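PDB 3TEE: flagella basal body P-ring formation protein FlgA, which takes part in assembly of the flagellar P-ring in the periplasm, where it may act as a chaperone or modulator of that process. Local coordinates for residues 1-6 against 32-37; 53-58 against 66-71; 75-80 against 110-115; 117-122 against 134-139. All blocks are in the same frame, centred on the assembly; numbering follows the deposited sequence.

Contact 1 of 4, residues 1-6 against 32-37; sequences QDINAQ and LLPSCE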
loop_
_atom_site.group_PDB
_atom_site.type_symbol
_atom_site.label_atom_id
_atom_site.label_comp_id
_atom_site.label_asym_id
_atom_site.label_seq_id
_atom_site.Cartn_x
_atom_site.Cartn_y
_atom_site.Cartn_z
ATOM N N GLN A 1 -35.658 -12.250 12.083
ATOM C CA GLN A 1 -34.820 -11.418 11.211
ATOM C C GLN A 1 -33.857 -10.467 11.963
ATOM O O GLN A 1 -33.099 -9.748 11.332
ATOM C CB GLN A 1 -35.630 -10.729 10.078
ATOM C CG GLN A 1 -36.967 -10.100 10.504
ATOM C CD GLN A 1 -37.774 -9.552 9.342
ATOM O OE1 GLN A 1 -38.949 -9.894 9.158
ATOM N NE2 GLN A 1 -37.180 -8.662 8.550
ATOM N N ASP A 2 -33.843 -10.563 13.316
ATOM C CA ASP A 2 -33.040 -9.820 14.292
ATOM C C ASP A 2 -31.527 -9.925 14.001
ATOM O O ASP A 2 -30.923 -8.902 13.696
ATOM C CB ASP A 2 -33.375 -10.325 15.709
ATOM C CG ASP A 2 -33.113 -9.389 16.871
ATOM O OD1 ASP A 2 -33.445 -8.186 16.753
ATOM O OD2 ASP A 2 -32.711 -9.885 17.953
ATOM N N ILE A 3 -30.930 -11.139 14.052
ATOM C CA ILE A 3 -29.489 -11.335 13.805
ATOM C C ILE A 3 -29.044 -10.856 12.438
ATOM O O ILE A 3 -27.976 -10.245 12.305
ATOM C CB ILE A 3 -28.991 -12.784 14.109
ATOM C CG1 ILE A 3 -27.442 -12.894 14.033
ATOM C CG2 ILE A 3 -29.664 -13.841 13.186
ATOM C CD1 ILE A 3 -26.786 -12.491 15.240
ATOM N N ASN A 4 -29.840 -11.154 11.416
ATOM C CA ASN A 4 -29.519 -10.771 10.051
ATOM C C ASN A 4 -29.474 -9.226 9.914
ATOM O O ASN A 4 -28.530 -8.692 9.340
ATOM C CB ASN A 4 -30.529 -11.414 9.081
ATOM C CG ASN A 4 -30.119 -12.813 8.651
ATOM O OD1 ASN A 4 -29.065 -13.019 8.018
ATOM N ND2 ASN A 4 -30.958 -13.802 8.945
ATOM N N ALA A 5 -30.448 -8.532 10.515
ATOM C CA ALA A 5 -30.532 -7.060 10.508
ATOM C C ALA A 5 -29.324 -6.453 11.282
ATOM O O ALA A 5 -28.726 -5.486 10.834
ATOM C CB ALA A 5 -31.841 -6.625 11.162
ATOM N N GLN A 6 -28.974 -7.050 12.430
ATOM C CA GLN A 6 -27.850 -6.599 13.252
ATOM C C GLN A 6 -26.535 -6.797 12.524
ATOM O O GLN A 6 -25.750 -5.853 12.452
ATOM C CB GLN A 6 -27.847 -7.358 14.591
ATOM C CG GLN A 6 -29.000 -6.963 15.516
ATOM C CD GLN A 6 -28.968 -7.733 16.832
ATOM O OE1 GLN A 6 -28.164 -8.632 17.017
ATOM N NE2 GLN A 6 -29.854 -7.427 17.761
ATOM N N LEU A 32 -26.591 -22.546 16.034
ATOM C CA LEU A 32 -25.445 -21.954 16.707
ATOM C C LEU A 32 -25.469 -20.406 16.736
ATOM O O LEU A 32 -24.436 -19.778 16.965
ATOM C CB LEU A 32 -24.096 -22.562 16.279
ATOM C CG LEU A 32 -23.689 -22.561 14.815
ATOM C CD1 LEU A 32 -22.851 -21.334 14.478
ATOM C CD2 LEU A 32 -22.864 -23.788 14.502
ATOM N N LEU A 33 -26.666 -19.803 16.546
ATOM C CA LEU A 33 -26.842 -18.350 16.599
ATOM C C LEU A 33 -26.864 -17.879 18.052
ATOM O O LEU A 33 -27.322 -18.629 18.928
ATOM C CB LEU A 33 -28.152 -17.903 15.909
ATOM C CG LEU A 33 -28.180 -17.900 14.374
ATOM C CD1 LEU A 33 -29.592 -17.594 13.879
ATOM C CD2 LEU A 33 -27.183 -16.885 13.783
ATOM N N PRO A 34 -26.399 -16.641 18.346
ATOM C CA PRO A 34 -26.460 -16.151 19.744
ATOM C C PRO A 34 -27.909 -16.066 20.254
ATOM O O PRO A 34 -28.815 -15.783 19.465
ATOM C CB PRO A 34 -25.820 -14.769 19.658
ATOM C CG PRO A 34 -25.925 -14.385 18.241
ATOM C CD PRO A 34 -25.790 -15.632 17.458
ATOM N N SER A 35 -28.132 -16.349 21.543
ATOM C CA SER A 35 -29.472 -16.331 22.153
ATOM C C SER A 35 -29.872 -14.950 22.641
ATOM O O SER A 35 -31.067 -14.691 22.789
ATOM C CB SER A 35 -29.526 -17.284 23.344
ATOM O OG SER A 35 -29.090 -18.583 22.985
ATOM N N CYS A 36 -28.893 -14.098 23.008
ATOM C CA CYS A 36 -29.236 -12.798 23.568
ATOM C C CYS A 36 -29.778 -11.817 22.534
ATOM O O CYS A 36 -29.619 -12.019 21.327
ATOM C CB CYS A 36 -28.076 -12.213 24.365
ATOM S SG CYS A 36 -26.650 -11.773 23.342
ATOM N N GLU A 37 -30.400 -10.742 23.027
ATOM C CA GLU A 37 -31.027 -9.687 22.225
ATOM C C GLU A 37 -29.983 -8.862 21.461
ATOM O O GLU A 37 -30.208 -8.505 20.303
ATOM C CB GLU A 37 -31.792 -8.770 23.190
ATOM C CG GLU A 37 -32.833 -7.865 22.569
ATOM C CD GLU A 37 -33.601 -7.080 23.614
ATOM O OE1 GLU A 37 -34.195 -7.710 24.519
ATOM O OE2 GLU A 37 -33.592 -5.830 23.540
#
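The terminal amide of Gln6 is the flat group that makes the polar link here, and it bonds in its own plane: NE2 gives a hydrogen bond to the backbone O of Glu37 at 2.8 Å. That oxygen lies only 1° out of the amide plane, and the N-H...O angle of 165° makes the bond nearly straight. Phe41 and Pro39 also touch the Gln6 side chain. The link ties the first turn of the N-terminal helix, residues 2-14, to an irregular loop between strands 21-26 and 40-42. The loop has a covalent fastening of its own, the disulfide between Cys36 and Cys59, the last residue of strand 53-59. Gln6 bridges the gap because its chain is extended beyond CG (chi2 180°), which brings the amide to the loop carbonyl.

The carboxylate of Asp2, one turn earlier, only approaches the same carbonyl, with OD2 3.7 Å from Glu37 O. Since both atoms are acceptors if the carboxylate is ionised, this is proximity and not a bond.

Ile3 supplies the apolar part and has the largest area buried by the contact, 67 Å². CG2 goes to Leu33, lying 3.8 Å from its CD1, and the two side chains meet at a slant. The longer branch leaves CB opposite the backbone nitrogen, grazes Leu33 with CG1 and runs at Pro34 end-on. Phe41 of strand 40-42 also touches Ile3. At the end of the longer branch, Ile3 CD1 stands 3.7 Å from Pro34 CG and 4.0 Å from Pro34 CD.

Contact 2 of 4, residues 53-58 against 66-71; sequences VNVVAR and LQVNVQ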
loop_
_atom_site.group_PDB
_atom_site.type_symbol
_atom_site.label_atom_id
_atom_site.label_comp_id
_atom_site.label_asym_id
_atom_site.label_seq_id
_atom_site.Cartn_x
_atom_site.Cartn_y
_atom_site.Cartn_z
ATOM N N VAL A 53 -16.435 -14.665 5.801
ATOM C CA VAL A 53 -15.720 -14.285 7.013
ATOM C C VAL A 53 -16.274 -14.987 8.241
ATOM O O VAL A 53 -17.421 -15.424 8.248
ATOM C CB VAL A 53 -15.639 -12.742 7.215
ATOM C CG1 VAL A 53 -14.918 -12.038 6.045
ATOM C CG2 VAL A 53 -17.016 -12.136 7.440
ATOM N N ASN A 54 -15.473 -15.036 9.304
ATOM C CA ASN A 54 -15.930 -15.612 10.558
ATOM C C ASN A 54 -16.211 -14.456 11.510
ATOM O O ASN A 54 -15.413 -13.521 11.604
ATOM C CB ASN A 54 -14.878 -16.570 11.154
ATOM C CG ASN A 54 -14.581 -17.762 10.254
ATOM O OD1 ASN A 54 -15.483 -18.454 9.772
ATOM N ND2 ASN A 54 -13.303 -18.019 10.007
ATOM N N VAL A 55 -17.359 -14.500 12.178
ATOM C CA VAL A 55 -17.739 -13.470 13.151
ATOM C C VAL A 55 -17.933 -14.143 14.492
ATOM O O VAL A 55 -18.694 -15.107 14.579
ATOM C CB VAL A 55 -19.032 -12.725 12.732
ATOM C CG1 VAL A 55 -19.516 -11.770 13.838
ATOM C CG2 VAL A 55 -18.835 -11.978 11.421
ATOM N N VAL A 56 -17.313 -13.588 15.537
ATOM C CA VAL A 56 -17.508 -14.052 16.895
ATOM C C VAL A 56 -18.714 -13.261 17.431
ATOM O O VAL A 56 -18.761 -12.040 17.287
ATOM C CB VAL A 56 -16.241 -13.891 17.775
ATOM C CG1 VAL A 56 -16.541 -14.249 19.234
ATOM C CG2 VAL A 56 -15.107 -14.770 17.233
ATOM N N ALA A 57 -19.710 -13.962 17.974
ATOM C CA ALA A 57 -20.901 -13.315 18.537
ATOM C C ALA A 57 -20.989 -13.744 19.988
ATOM O O ALA A 57 -21.120 -14.942 20.282
ATOM C CB ALA A 57 -22.154 -13.733 17.772
ATOM N N ARG A 58 -20.844 -12.780 20.905
ATOM C CA ARG A 58 -20.843 -13.100 22.327
ATOM C C ARG A 58 -22.126 -12.705 23.003
ATOM O O ARG A 58 -22.646 -11.636 22.728
ATOM C CB ARG A 58 -19.677 -12.400 23.057
ATOM C CG ARG A 58 -18.288 -12.968 22.749
ATOM C CD ARG A 58 -17.270 -12.274 23.652
ATOM N NE ARG A 58 -15.930 -12.863 23.584
ATOM C CZ ARG A 58 -15.046 -12.600 22.631
ATOM N NH1 ARG A 58 -13.850 -13.171 22.652
ATOM N NH2 ARG A 58 -15.356 -11.778 21.638
ATOM N N LEU A 66 -19.734 -17.556 14.050
ATOM C CA LEU A 66 -20.646 -17.514 12.919
ATOM C C LEU A 66 -19.884 -17.447 11.613
ATOM O O LEU A 66 -18.832 -16.813 11.539
ATOM C CB LEU A 66 -21.637 -16.327 13.022
ATOM C CG LEU A 66 -22.375 -16.119 14.361
ATOM C CD1 LEU A 66 -23.259 -14.898 14.282
ATOM C CD2 LEU A 66 -23.219 -17.364 14.769
ATOM N N GLN A 67 -20.400 -18.116 10.586
ATOM C CA GLN A 67 -19.794 -18.038 9.263
ATOM C C GLN A 67 -20.768 -17.244 8.433
ATOM O O GLN A 67 -21.958 -17.563 8.393
ATOM C CB GLN A 67 -19.560 -19.421 8.639
ATOM C CG GLN A 67 -18.533 -20.288 9.380
ATOM C CD GLN A 67 -18.387 -21.613 8.675
ATOM O OE1 GLN A 67 -19.342 -22.396 8.555
ATOM N NE2 GLN A 67 -17.212 -21.845 8.116
ATOM N N VAL A 68 -20.293 -16.142 7.852
ATOM C CA VAL A 68 -21.169 -15.284 7.056
ATOM C C VAL A 68 -20.503 -15.000 5.709
ATOM O O VAL A 68 -19.285 -15.035 5.591
ATOM C CB VAL A 68 -21.579 -13.940 7.753
ATOM C CG1 VAL A 68 -22.284 -14.165 9.094
ATOM C CG2 VAL A 68 -20.383 -13.007 7.920
ATOM N N ASN A 69 -21.308 -14.679 4.733
ATOM C CA ASN A 69 -20.828 -14.202 3.448
ATOM C C ASN A 69 -21.240 -12.715 3.386
ATOM O O ASN A 69 -22.398 -12.373 3.617
ATOM C CB ASN A 69 -21.424 -14.983 2.275
ATOM C CG ASN A 69 -20.967 -14.389 0.951
ATOM O OD1 ASN A 69 -21.672 -13.602 0.332
ATOM N ND2 ASN A 69 -19.720 -14.612 0.584
ATOM N N VAL A 70 -20.281 -11.852 3.112
ATOM C CA VAL A 70 -20.543 -10.413 3.034
ATOM C C VAL A 70 -20.287 -9.933 1.604
ATOM O O VAL A 70 -19.155 -9.915 1.139
ATOM C CB VAL A 70 -19.703 -9.622 4.066
ATOM C CG1 VAL A 70 -19.963 -8.115 3.974
ATOM C CG2 VAL A 70 -19.925 -10.144 5.488
ATOM N N GLN A 71 -21.347 -9.540 0.924
ATOM C CA GLN A 71 -21.225 -8.951 -0.420
ATOM C C GLN A 71 -21.062 -7.450 -0.216
ATOM O O GLN A 71 -21.905 -6.832 0.436
ATOM C CB GLN A 71 -22.481 -9.233 -1.254
ATOM C CG GLN A 71 -22.768 -10.715 -1.480
ATOM C CD GLN A 71 -23.949 -10.954 -2.394
ATOM O OE1 GLN A 71 -24.775 -10.072 -2.653
ATOM N NE2 GLN A 71 -24.026 -12.150 -2.954
#
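Val53 pairs with Val68 and Val55 with Leu66 in the antiparallel ladder of a beta hairpin formed by strands 53-59 and 62-79. Both are hydrogen-bonded pairs, and four backbone bonds carry them. Val53 N to Val68 O measures 2.9 Å and Val68 N to Val53 O 3.0 Å. The second rung is slightly shorter, with Val55 N to Leu66 O at 2.8 Å and Leu66 N to Val55 O at 2.7 Å. Between the rungs lies the non-hydrogen-bonded pair Asn54 and Gln67, where Asn54 CA makes a CA-H...O contact with Leu66 O at 3.3 Å. The short segments run at 135° to each other, well away from strictly antiparallel.

Apolar contacts occupy the face of Val53, Val55, Leu66 and Val68. Val53 CG2 meets Val68 CG2 at 3.5 Å, each methyl standing between its own backbone N and carbonyl carbon (chi1 -60° and -58°). Val70 also touches Val53, and Val55 CG2 touches Val68 CG2. Farther along, Ala57 CB rests 3.8 Å from Leu66 CD1.

On the other face, Asn54 and Gln67 run side by side, amide planes nearly coplanar. Their closest approach is Asn54 OD1 to Gln67 CG, 3.6 Å.

Phe11 of helix 2-14 touches Val53, Val55, Val68 and Val70, covering their face. Strand 40-42 borders strand 53-59 on its far edge, while strand 21-26 pairs antiparallel with strand 62-79 and brings Val22, Val24 and Leu26 to Val68 and Val70.

Contact 3 of 4, residues 75-80 against 110-115; sequences NYVAVA and LDIRQI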
loop_
_atom_site.group_PDB
_atom_site.type_symbol
_atom_site.label_atom_id
_atom_site.label_comp_id
_atom_site.label_asym_id
_atom_site.label_seq_id
_atom_site.Cartn_x
_atom_site.Cartn_y
_atom_site.Cartn_z
ATOM N N ASN A 75 -16.159 1.262 -4.894
ATOM C CA ASN A 75 -15.165 1.653 -5.876
ATOM C C ASN A 75 -13.805 0.981 -5.669
ATOM O O ASN A 75 -13.392 0.649 -4.550
ATOM C CB ASN A 75 -15.045 3.200 -5.951
ATOM C CG ASN A 75 -16.231 3.887 -6.619
ATOM O OD1 ASN A 75 -16.899 3.338 -7.496
ATOM N ND2 ASN A 75 -16.497 5.130 -6.263
ATOM N N TYR A 76 -13.141 0.719 -6.786
ATOM C CA TYR A 76 -11.795 0.160 -6.793
ATOM C C TYR A 76 -11.098 0.749 -8.022
ATOM O O TYR A 76 -11.759 1.278 -8.918
ATOM C CB TYR A 76 -11.814 -1.381 -6.819
ATOM C CG TYR A 76 -12.397 -1.984 -8.073
ATOM C CD1 TYR A 76 -11.579 -2.324 -9.152
ATOM C CD2 TYR A 76 -13.765 -2.226 -8.184
ATOM C CE1 TYR A 76 -12.105 -2.913 -10.296
ATOM C CE2 TYR A 76 -14.307 -2.769 -9.341
ATOM C CZ TYR A 76 -13.470 -3.110 -10.394
ATOM O OH TYR A 76 -13.983 -3.674 -11.517
ATOM N N VAL A 77 -9.786 0.668 -8.043
ATOM C CA VAL A 77 -8.990 1.230 -9.124
ATOM C C VAL A 77 -8.853 0.162 -10.211
ATOM O O VAL A 77 -8.426 -0.957 -9.927
ATOM C CB VAL A 77 -7.621 1.779 -8.601
ATOM C CG1 VAL A 77 -6.790 2.387 -9.742
ATOM C CG2 VAL A 77 -7.840 2.820 -7.486
ATOM N N ALA A 78 -9.198 0.533 -11.461
ATOM C CA ALA A 78 -9.100 -0.317 -12.647
ATOM C C ALA A 78 -8.316 0.422 -13.748
ATOM O O ALA A 78 -8.292 1.652 -13.794
ATOM C CB ALA A 78 -10.505 -0.668 -13.164
ATOM N N VAL A 79 -7.713 -0.337 -14.650
ATOM C CA VAL A 79 -6.993 0.195 -15.825
ATOM C C VAL A 79 -8.046 0.761 -16.818
ATOM O O VAL A 79 -9.078 0.109 -17.072
ATOM C CB VAL A 79 -6.145 -0.923 -16.453
ATOM C CG1 VAL A 79 -5.375 -0.417 -17.676
ATOM C CG2 VAL A 79 -5.154 -1.472 -15.411
ATOM N N ALA A 80 -7.835 2.000 -17.279
ATOM C CA ALA A 80 -8.745 2.682 -18.215
ATOM C C ALA A 80 -8.181 2.745 -19.645
ATOM O O ALA A 80 -8.942 3.031 -20.569
ATOM C CB ALA A 80 -9.042 4.097 -17.730
ATOM N N LEU A 110 -7.968 0.232 -3.666
ATOM C CA LEU A 110 -9.333 0.744 -3.543
ATOM C C LEU A 110 -9.376 2.261 -3.564
ATOM O O LEU A 110 -10.348 2.863 -4.039
ATOM C CB LEU A 110 -10.010 0.208 -2.267
ATOM C CG LEU A 110 -10.067 -1.310 -2.096
ATOM C CD1 LEU A 110 -10.708 -1.674 -0.776
ATOM C CD2 LEU A 110 -10.779 -1.995 -3.276
ATOM N N ASP A 111 -8.306 2.870 -3.074
ATOM C CA ASP A 111 -8.172 4.309 -2.945
ATOM C C ASP A 111 -7.259 4.827 -4.028
ATOM O O ASP A 111 -6.091 4.457 -4.071
ATOM C CB ASP A 111 -7.633 4.626 -1.541
ATOM C CG ASP A 111 -7.229 6.060 -1.273
ATOM O OD1 ASP A 111 -6.400 6.275 -0.364
ATOM O OD2 ASP A 111 -7.761 6.973 -1.954
ATOM N N ILE A 112 -7.788 5.700 -4.886
ATOM C CA ILE A 112 -7.078 6.316 -6.002
ATOM C C ILE A 112 -5.791 7.056 -5.561
ATOM O O ILE A 112 -4.859 7.182 -6.346
ATOM C CB ILE A 112 -8.068 7.221 -6.788
ATOM C CG1 ILE A 112 -7.605 7.527 -8.221
ATOM C CG2 ILE A 112 -8.447 8.487 -5.998
ATOM C CD1 ILE A 112 -7.728 6.347 -9.221
ATOM N N ARG A 113 -5.727 7.498 -4.293
ATOM C CA ARG A 113 -4.547 8.195 -3.752
ATOM C C ARG A 113 -3.336 7.265 -3.650
ATOM O O ARG A 113 -2.212 7.733 -3.837
ATOM C CB ARG A 113 -4.863 8.862 -2.400
ATOM C CG ARG A 113 -5.911 9.973 -2.514
ATOM C CD ARG A 113 -6.219 10.627 -1.180
ATOM N NE ARG A 113 -7.181 9.858 -0.386
ATOM C CZ ARG A 113 -6.862 9.097 0.658
ATOM N NH1 ARG A 113 -5.594 8.964 1.031
ATOM N NH2 ARG A 113 -7.807 8.440 1.320
ATOM N N GLN A 114 -3.562 5.947 -3.426
ATOM C CA GLN A 114 -2.498 4.928 -3.348
ATOM C C GLN A 114 -1.713 4.774 -4.670
ATOM O O GLN A 114 -0.622 4.210 -4.648
ATOM C CB GLN A 114 -3.062 3.537 -2.964
ATOM C CG GLN A 114 -3.901 3.436 -1.679
ATOM C CD GLN A 114 -4.347 2.001 -1.448
ATOM O OE1 GLN A 114 -3.507 1.101 -1.285
ATOM N NE2 GLN A 114 -5.678 1.734 -1.454
ATOM N N ILE A 115 -2.287 5.202 -5.820
ATOM C CA ILE A 115 -1.643 5.073 -7.135
ATOM C C ILE A 115 -0.886 6.330 -7.605
ATOM O O ILE A 115 -0.420 6.389 -8.743
ATOM C CB ILE A 115 -2.503 4.352 -8.235
ATOM C CG1 ILE A 115 -3.822 5.080 -8.576
ATOM C CG2 ILE A 115 -2.774 2.903 -7.856
ATOM C CD1 ILE A 115 -3.709 6.402 -9.418
#
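Val77, on the final part of strand 62-79, packs against the 3-10 turn 112-115 through both of its methyl groups, and with 90 Å² it has the largest area buried by the contact. This turn lies in the connection between strands 94-100 and 118-120 and opens with an Asx turn, in which Asp111 OD2 accepts from the backbone N of Arg113 at 3.1 Å.

From CB of Val77, which points toward the turn, the side chain forks. CG1 stands opposite the backbone nitrogen (chi1 -179°) and reaches the end of the turn, 4.2 Å from Ile115 CG1. CG2 leaves beside the nitrogen and sits over the start of the turn, 3.9 Å from Ile112 CA. Both methyls also touch Ile112 CD1, and the Val77 and Ile112 side chains cross at about a right angle.

Around the contact, Val77 makes backbone hydrogen bonds to Val109 and Val130, and Ile115 touches Val94 of strand 94-100. A second patch joins Tyr76 to Leu110. The tyrosine ring leads away from this patch, leaving the touching to its first carbon: Tyr76 CB lies 3.7 Å from Leu110 CD2.

Contact 4 of 4, residues 117-122 against 134-139; sequences DAVSLR and MIRQAW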
loop_
_atom_site.group_PDB
_atom_site.type_symbol
_atom_site.label_atom_id
_atom_site.label_comp_id
_atom_site.label_asym_id
_atom_site.label_seq_id
_atom_site.Cartn_x
_atom_site.Cartn_y
_atom_site.Cartn_z
ATOM N N ASP A 117 2.125 8.597 -8.204
ATOM C CA ASP A 117 3.523 8.248 -8.518
ATOM C C ASP A 117 3.806 6.727 -8.670
ATOM O O ASP A 117 4.948 6.293 -8.505
ATOM C CB ASP A 117 4.535 8.952 -7.582
ATOM C CG ASP A 117 4.875 10.350 -8.038
ATOM O OD1 ASP A 117 5.662 10.485 -8.999
ATOM O OD2 ASP A 117 4.325 11.314 -7.456
ATOM N N ALA A 118 2.768 5.927 -8.986
ATOM C CA ALA A 118 2.926 4.490 -9.201
ATOM C C ALA A 118 3.313 4.236 -10.648
ATOM O O ALA A 118 3.008 5.036 -11.532
ATOM C CB ALA A 118 1.649 3.755 -8.854
ATOM N N VAL A 119 4.060 3.152 -10.881
ATOM C CA VAL A 119 4.539 2.755 -12.195
ATOM C C VAL A 119 4.190 1.277 -12.366
ATOM O O VAL A 119 4.287 0.507 -11.404
ATOM C CB VAL A 119 6.070 3.043 -12.318
ATOM C CG1 VAL A 119 6.670 2.380 -13.543
ATOM C CG2 VAL A 119 6.353 4.552 -12.345
ATOM N N SER A 120 3.773 0.880 -13.578
ATOM C CA SER A 120 3.387 -0.503 -13.817
ATOM C C SER A 120 4.587 -1.430 -13.955
ATOM O O SER A 120 5.562 -1.098 -14.628
ATOM C CB SER A 120 2.523 -0.608 -15.071
ATOM O OG SER A 120 1.964 -1.905 -15.126
ATOM N N LEU A 121 4.492 -2.601 -13.334
ATOM C CA LEU A 121 5.494 -3.664 -13.468
ATOM C C LEU A 121 5.121 -4.564 -14.654
ATOM O O LEU A 121 5.921 -5.402 -15.057
ATOM C CB LEU A 121 5.580 -4.513 -12.185
ATOM C CG LEU A 121 6.139 -3.810 -10.935
ATOM C CD1 LEU A 121 5.949 -4.675 -9.712
ATOM C CD2 LEU A 121 7.628 -3.461 -11.108
ATOM N N ARG A 122 3.903 -4.404 -15.203
ATOM C CA ARG A 122 3.410 -5.272 -16.285
ATOM C C ARG A 122 2.716 -4.522 -17.398
ATOM O O ARG A 122 2.298 -3.384 -17.206
ATOM C CB ARG A 122 2.368 -6.277 -15.729
ATOM C CG ARG A 122 2.745 -7.017 -14.455
ATOM C CD ARG A 122 1.819 -8.182 -14.234
ATOM N NE ARG A 122 1.960 -8.723 -12.885
ATOM C CZ ARG A 122 1.068 -9.516 -12.304
ATOM N NH1 ARG A 122 -0.047 -9.856 -12.944
ATOM N NH2 ARG A 122 1.275 -9.967 -11.074
ATOM N N MET A 134 1.173 -5.485 -9.101
ATOM C CA MET A 134 1.387 -5.098 -10.509
ATOM C C MET A 134 2.167 -3.808 -10.617
ATOM O O MET A 134 2.512 -3.399 -11.726
ATOM C CB MET A 134 0.044 -4.832 -11.228
ATOM C CG MET A 134 -0.812 -6.025 -11.500
ATOM S SD MET A 134 -2.528 -5.464 -11.879
ATOM C CE MET A 134 -3.113 -6.979 -12.542
ATOM N N ILE A 135 2.334 -3.099 -9.499
ATOM C CA ILE A 135 2.906 -1.760 -9.498
ATOM C C ILE A 135 4.049 -1.561 -8.489
ATOM O O ILE A 135 4.182 -2.318 -7.527
ATOM C CB ILE A 135 1.765 -0.691 -9.266
ATOM C CG1 ILE A 135 1.229 -0.732 -7.817
ATOM C CG2 ILE A 135 0.612 -0.818 -10.320
ATOM C CD1 ILE A 135 0.362 0.486 -7.370
ATOM N N ARG A 136 4.781 -0.462 -8.674
ATOM C CA ARG A 136 5.886 -0.019 -7.815
ATOM C C ARG A 136 5.855 1.501 -7.756
ATOM O O ARG A 136 5.200 2.123 -8.597
ATOM C CB ARG A 136 7.246 -0.505 -8.389
ATOM C CG ARG A 136 7.619 0.062 -9.771
ATOM C CD ARG A 136 9.126 -0.012 -10.042
ATOM N NE ARG A 136 9.473 0.245 -11.448
ATOM C CZ ARG A 136 9.683 1.450 -11.966
ATOM N NH1 ARG A 136 9.576 2.536 -11.208
ATOM N NH2 ARG A 136 10.000 1.581 -13.244
ATOM N N GLN A 137 6.616 2.114 -6.809
ATOM C CA GLN A 137 6.725 3.570 -6.770
ATOM C C GLN A 137 7.660 3.994 -7.878
ATOM O O GLN A 137 8.515 3.204 -8.288
ATOM C CB GLN A 137 7.217 4.078 -5.395
ATOM C CG GLN A 137 6.072 4.372 -4.419
ATOM C CD GLN A 137 5.070 5.379 -4.949
ATOM O OE1 GLN A 137 5.355 6.574 -5.089
ATOM N NE2 GLN A 137 3.873 4.908 -5.268
ATOM N N ALA A 138 7.483 5.218 -8.399
ATOM C CA ALA A 138 8.335 5.746 -9.460
ATOM C C ALA A 138 9.785 5.896 -8.964
ATOM O O ALA A 138 10.019 5.990 -7.754
ATOM C CB ALA A 138 7.813 7.098 -9.922
ATOM N N TRP A 139 10.748 5.903 -9.887
ATOM C CA TRP A 139 12.143 6.095 -9.495
ATOM C C TRP A 139 12.411 7.587 -9.363
ATOM O O TRP A 139 12.299 8.315 -10.352
ATOM C CB TRP A 139 13.107 5.483 -10.517
ATOM C CG TRP A 139 12.946 4.013 -10.800
ATOM C CD1 TRP A 139 13.024 3.413 -12.021
ATOM C CD2 TRP A 139 12.803 2.953 -9.839
ATOM N NE1 TRP A 139 12.942 2.048 -11.884
ATOM C CE2 TRP A 139 12.792 1.739 -10.557
ATOM C CE3 TRP A 139 12.717 2.909 -8.437
ATOM C CZ2 TRP A 139 12.695 0.494 -9.922
ATOM C CZ3 TRP A 139 12.591 1.675 -7.807
ATOM C CH2 TRP A 139 12.556 0.486 -8.550
#
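Met134, Val119 and Arg136 have the most surface buried here, 91, 82 and 80 Å² in turn. Val119 and Arg136 form the hydrogen-bonded pair at the middle of a short antiparallel ladder: Val119 N to Arg136 O is 2.8 Å and Arg136 N to Val119 O is 2.9 Å. Their side chains run the same way from the sheet.

Arg136 starts with CG wedged between its own N and carbonyl carbon (chi1 63°), which lays the extended chain alongside Val119. One face of its guanidinium then meets Val119 CG1, 3.4 Å from Arg136 NH2, while the opposite face carries the Trp139 indole near its NE1. NH1 donates to the backbone O of Gln137 at 3.2 Å, close to the guanidinium plane, which helps to fix the rotation of the group; NE is also bonded to a glycerol, probably from the crystallisation liquor. Leu121 CD2 flanks the aliphatic part, 3.8 Å from Arg136 CG. The other methyl of Val119, CG2, turns to Ala138 and lies 3.8 Å from its CB.

Met134 works at the far end of the ladder. Its carbonyl O accepts from Leu121 N at 2.7 Å, and its CG sits over the centre of one face of the Arg122 guanidinium, the two side chains crossing at about a right angle. Leu124 and Gln128 also touch Met134.

At the other end Ala138 N donates to Asp117 O, completing four bonds between the segments. The whole is a two-stranded antiparallel ribbon of strands 118-120 and 135-137, whose strands are joined by a long, irregular loop.

In the fold
The four contacts follow one another along the chain, each closing before the next opens, and mark out an elongated molecule. Contacts 1 and 2 touch, with centres 12 Å apart, and meet where Pro34 packs on Ala57 and Leu66. Contact 2 leads to contact 3 through strand 62-79, which both use, although their centres are 27 Å apart. This long strand thus links the N-terminal hairpin region to the part holding contacts 3 and 4. Those two, 13 Å apart between centres, both lie within the P-ring chaperone family region and touch through Ile115 and Ile135. The crystal holds the open form of FlgA, and in it contact 1 is about 46 Å from contact 4, centre to centre.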